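Local coordinates for Mec-8 protein (Caenorhabditis elegans, PDB 6DG0) that probably binds RNA as a nuclear splicing factor, represented by its C-terminal RNA recognition motif in complex with an AGCACA oligonucleotide, at residues A[51-54]-A[55-58]; A[19-22]-A[23-27]. The protein carries 2 engineered substitutions. All coordinates share one frame; numbering follows the deposited sequence.

In the fold
Both contacts are local and lie on the two helices of an RNA recognition motif, which cover one side of its four-stranded antiparallel sheet. Contact 1 is within helix 51-61, and contact 2 runs from helix 17-24 into a type I beta turn. Both pack on strands 4-11 and 42-48; contact 1 adds strand 75-78 and contact 2 strand 30-37. Their centres are about 14 Å apart, and they touch where Ala-57 CB lies 4.1 Å from Phe-27 CB. The buried side of contact 1 is made of small residues and a methionine, while contact 2 sets a leucine beside a phenylalanine. The outer sides carry lysine and glutamine in contact 1, arginine and lysine in contact 2.

Contact 1. Residues A[51-54]-A[55-58]; sequences LQKA and TQAM
The flat amide of Gln-56 meets the side chain of Lys-53 across the outer side of the helix. OE1 of Gln-56 lies 4.1 Å from CD of Lys-53, which stands well off one side of the amide plane. The two side chains run side by side and point the same way. This is a loose contact. The stretch belongs to helix 51-61, the second helix of the beta-alpha-beta-beta-alpha-beta fold of the RNA recognition motif. Gln-56 reaches its place because CG is anti to the backbone N (chi1 176°) and the chain stays extended beyond it. Lys-53 NZ is held by Ser-28 OG.

On another side of the helix, Leu-51 and Thr-55 cross at a slant. CD1 of Leu-51 comes to 3.8 Å from OG1 of Thr-55. Chi1 of Thr-55 (-61°) sets OG1 beside its own backbone N, so that OG1 lies 3.1 Å from Leu-51 O. The same hydroxyl is hydrogen-bonded to Tyr-78 OH on strand 75-78.

The inward side is apolar. Ala-54 packs on Ser-4, Leu-6 and Tyr-48, and Met-58 on Leu-6, Ile-76 and Tyr-78, which seats the helix on the sheet. Four i to i+4 backbone bonds carry the helix through here. The shortest is 2.8 Å, from Thr-55 N to Leu-51 O, and its N-H...O angle is 168°.

Contact 2. Residues A[19-22]-A[23-27]; sequences TLRG and VFKAF
Chi1 of Leu-20 (-163°) turns CG away from the backbone N, while Phe-24 keeps CG beside its own backbone N (chi1 -67°). These torsions lay the two side chains next to each other, pointing the same way. CD1 of Leu-20 touches CE1 of Phe-24 at 3.6 Å. The ring also passes close to the backbone. Leu-20 O lies in the ring plane, at its edge, 3.2 Å from CD1 of Phe-24. That oxygen accepts a bond from Phe-24 N at 3.3 Å and a weak one from Val-23 N.

Both side chains face the sheet. Leu-20 reaches Leu-11, Leu-33 and Ala-44, and Phe-24 reaches Val-8, Phe-30 and Val-46. This is the first helix of the RNA recognition motif, and here it supplies large apolar groups to the core between helices and sheet.

On the outer side, Arg-21 and Lys-25 run alongside each other, and both side chains touch Phe-30. Their aliphatic parts meet loosely, with CG of Arg-21 4.2 Å from CD of Lys-25. Their like charges stay apart, and the guanidinium turns to Asp-18 in a salt bridge. On the backbone, Lys-25 N bonds to Arg-21 O at 2.7 Å.

Phe-24 to Phe-27 form a type I beta turn. Phe-27 N bonds to Phe-24 O at 3.2 Å, and Tyr-48 OH is hydrogen-bonded to that same oxygen.

Contact 1. Residues A[51-54]-A[55-58]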
# COMPACT_ATOMS: atom_id res chain seq x y z
N LEU A 51 0.48 -13.08 -5.71
CA LEU A 51 -0.74 -12.39 -6.10
C LEU A 51 -1.90 -12.60 -5.13
O LEU A 51 -2.60 -11.65 -4.77
CB LEU A 51 -1.18 -12.83 -7.50
CG LEU A 51 -2.44 -12.15 -8.02
CD1 LEU A 51 -2.26 -10.64 -8.06
CD2 LEU A 51 -2.83 -12.69 -9.38
N GLN A 52 -2.10 -13.84 -4.70
CA GLN A 52 -3.24 -14.19 -3.86
C GLN A 52 -3.23 -13.45 -2.52
O GLN A 52 -4.28 -13.09 -1.99
CB GLN A 52 -3.29 -15.70 -3.60
CG GLN A 52 -3.52 -16.58 -4.83
CD GLN A 52 -2.37 -16.56 -5.82
OE1 GLN A 52 -1.22 -16.33 -5.44
NE2 GLN A 52 -2.67 -16.80 -7.09
N LYS A 53 -2.04 -13.22 -1.98
CA LYS A 53 -1.92 -12.51 -0.71
C LYS A 53 -2.09 -11.01 -0.92
O LYS A 53 -2.59 -10.31 -0.04
CB LYS A 53 -0.57 -12.81 -0.06
CG LYS A 53 -0.32 -14.27 0.26
CD LYS A 53 -1.29 -14.79 1.32
CE LYS A 53 -1.00 -16.24 1.66
NZ LYS A 53 0.38 -16.42 2.20
N ALA A 54 -1.67 -10.53 -2.09
CA ALA A 54 -1.85 -9.13 -2.44
C ALA A 54 -3.33 -8.80 -2.65
O ALA A 54 -3.82 -7.78 -2.17
CB ALA A 54 -1.05 -8.79 -3.70
N THR A 55 -4.02 -9.67 -3.38
CA THR A 55 -5.45 -9.52 -3.62
C THR A 55 -6.21 -9.56 -2.30
O THR A 55 -7.09 -8.73 -2.05
CB THR A 55 -5.99 -10.62 -4.55
OG1 THR A 55 -5.32 -10.54 -5.81
CG2 THR A 55 -7.48 -10.45 -4.78
N GLN A 56 -5.84 -10.52 -1.45
CA GLN A 56 -6.47 -10.71 -0.15
C GLN A 56 -6.35 -9.46 0.71
O GLN A 56 -7.30 -9.05 1.38
CB GLN A 56 -5.83 -11.91 0.55
CG GLN A 56 -6.31 -12.18 1.96
CD GLN A 56 -5.59 -13.37 2.57
OE1 GLN A 56 -5.29 -14.34 1.87
NE2 GLN A 56 -5.32 -13.31 3.87
N ALA A 57 -5.16 -8.86 0.70
CA ALA A 57 -4.90 -7.64 1.45
C ALA A 57 -5.57 -6.40 0.85
O ALA A 57 -6.03 -5.53 1.58
CB ALA A 57 -3.40 -7.41 1.57
N MET A 58 -5.63 -6.34 -0.48
CA MET A 58 -6.23 -5.18 -1.14
C MET A 58 -7.72 -5.09 -0.83
O MET A 58 -8.24 -4.03 -0.50
CB MET A 58 -6.01 -5.24 -2.65
CG MET A 58 -6.73 -4.13 -3.41
SD MET A 58 -6.36 -4.07 -5.17
CE MET A 58 -7.11 -5.61 -5.70

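Contact 2. Residues A[19-22]-A[23-27]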
# COMPACT_ATOMS: atom_id res chain seq x y z
N THR A 19 4.11 3.55 10.48
CA THR A 19 2.67 3.53 10.67
C THR A 19 1.99 2.74 9.56
O THR A 19 1.15 1.88 9.81
CB THR A 19 2.08 4.95 10.69
OG1 THR A 19 2.67 5.70 11.75
CG2 THR A 19 0.57 4.91 10.87
N LEU A 20 2.38 3.04 8.32
CA LEU A 20 1.81 2.40 7.16
C LEU A 20 2.18 0.92 7.11
O LEU A 20 1.38 0.08 6.69
CB LEU A 20 2.27 3.10 5.88
CG LEU A 20 1.44 2.79 4.64
CD1 LEU A 20 -0.02 3.14 4.88
CD2 LEU A 20 1.99 3.55 3.45
N ARG A 21 3.41 0.62 7.53
CA ARG A 21 3.88 -0.75 7.61
C ARG A 21 3.01 -1.55 8.58
O ARG A 21 2.65 -2.69 8.30
CB ARG A 21 5.35 -0.80 8.03
CG ARG A 21 5.93 -2.20 8.12
CD ARG A 21 7.43 -2.16 8.39
NE ARG A 21 8.15 -1.45 7.34
CZ ARG A 21 8.65 -0.23 7.45
NH1 ARG A 21 8.52 0.45 8.59
NH2 ARG A 21 9.29 0.32 6.43
N GLY A 22 2.68 -0.95 9.72
CA GLY A 22 1.80 -1.58 10.69
C GLY A 22 0.45 -1.97 10.12
O GLY A 22 -0.15 -2.96 10.54
N VAL A 23 -0.03 -1.20 9.16
CA VAL A 23 -1.31 -1.49 8.50
C VAL A 23 -1.25 -2.73 7.61
O VAL A 23 -2.09 -3.62 7.71
CB VAL A 23 -1.77 -0.29 7.63
CG1 VAL A 23 -3.01 -0.66 6.82
CG2 VAL A 23 -2.03 0.93 8.50
N PHE A 24 -0.24 -2.77 6.74
CA PHE A 24 -0.12 -3.83 5.75
C PHE A 24 0.62 -5.09 6.23
O PHE A 24 0.39 -6.18 5.71
CB PHE A 24 0.56 -3.27 4.49
CG PHE A 24 -0.28 -2.26 3.76
CD1 PHE A 24 -0.28 -0.93 4.15
CD2 PHE A 24 -1.09 -2.64 2.70
CE1 PHE A 24 -1.06 0.00 3.49
CE2 PHE A 24 -1.87 -1.71 2.04
CZ PHE A 24 -1.85 -0.39 2.43
N LYS A 25 1.50 -4.93 7.22
CA LYS A 25 2.24 -6.07 7.77
C LYS A 25 1.32 -7.03 8.52
O LYS A 25 1.67 -8.18 8.76
CB LYS A 25 3.36 -5.59 8.70
CG LYS A 25 4.46 -6.59 8.97
CD LYS A 25 5.51 -5.98 9.89
CE LYS A 25 6.67 -6.93 10.14
NZ LYS A 25 7.37 -7.29 8.88
N ALA A 26 0.13 -6.55 8.88
CA ALA A 26 -0.85 -7.35 9.60
C ALA A 26 -1.44 -8.45 8.73
O ALA A 26 -2.12 -9.35 9.23
CB ALA A 26 -1.96 -6.47 10.16
N PHE A 27 -1.18 -8.38 7.43
CA PHE A 27 -1.71 -9.37 6.49
C PHE A 27 -0.62 -10.28 5.95
O PHE A 27 0.52 -9.86 5.72
CB PHE A 27 -2.43 -8.66 5.35
CG PHE A 27 -3.69 -7.97 5.78
CD1 PHE A 27 -3.64 -6.69 6.30
CD2 PHE A 27 -4.91 -8.61 5.70
CE1 PHE A 27 -4.79 -6.06 6.72
CE2 PHE A 27 -6.07 -7.98 6.12
CZ PHE A 27 -6.01 -6.70 6.63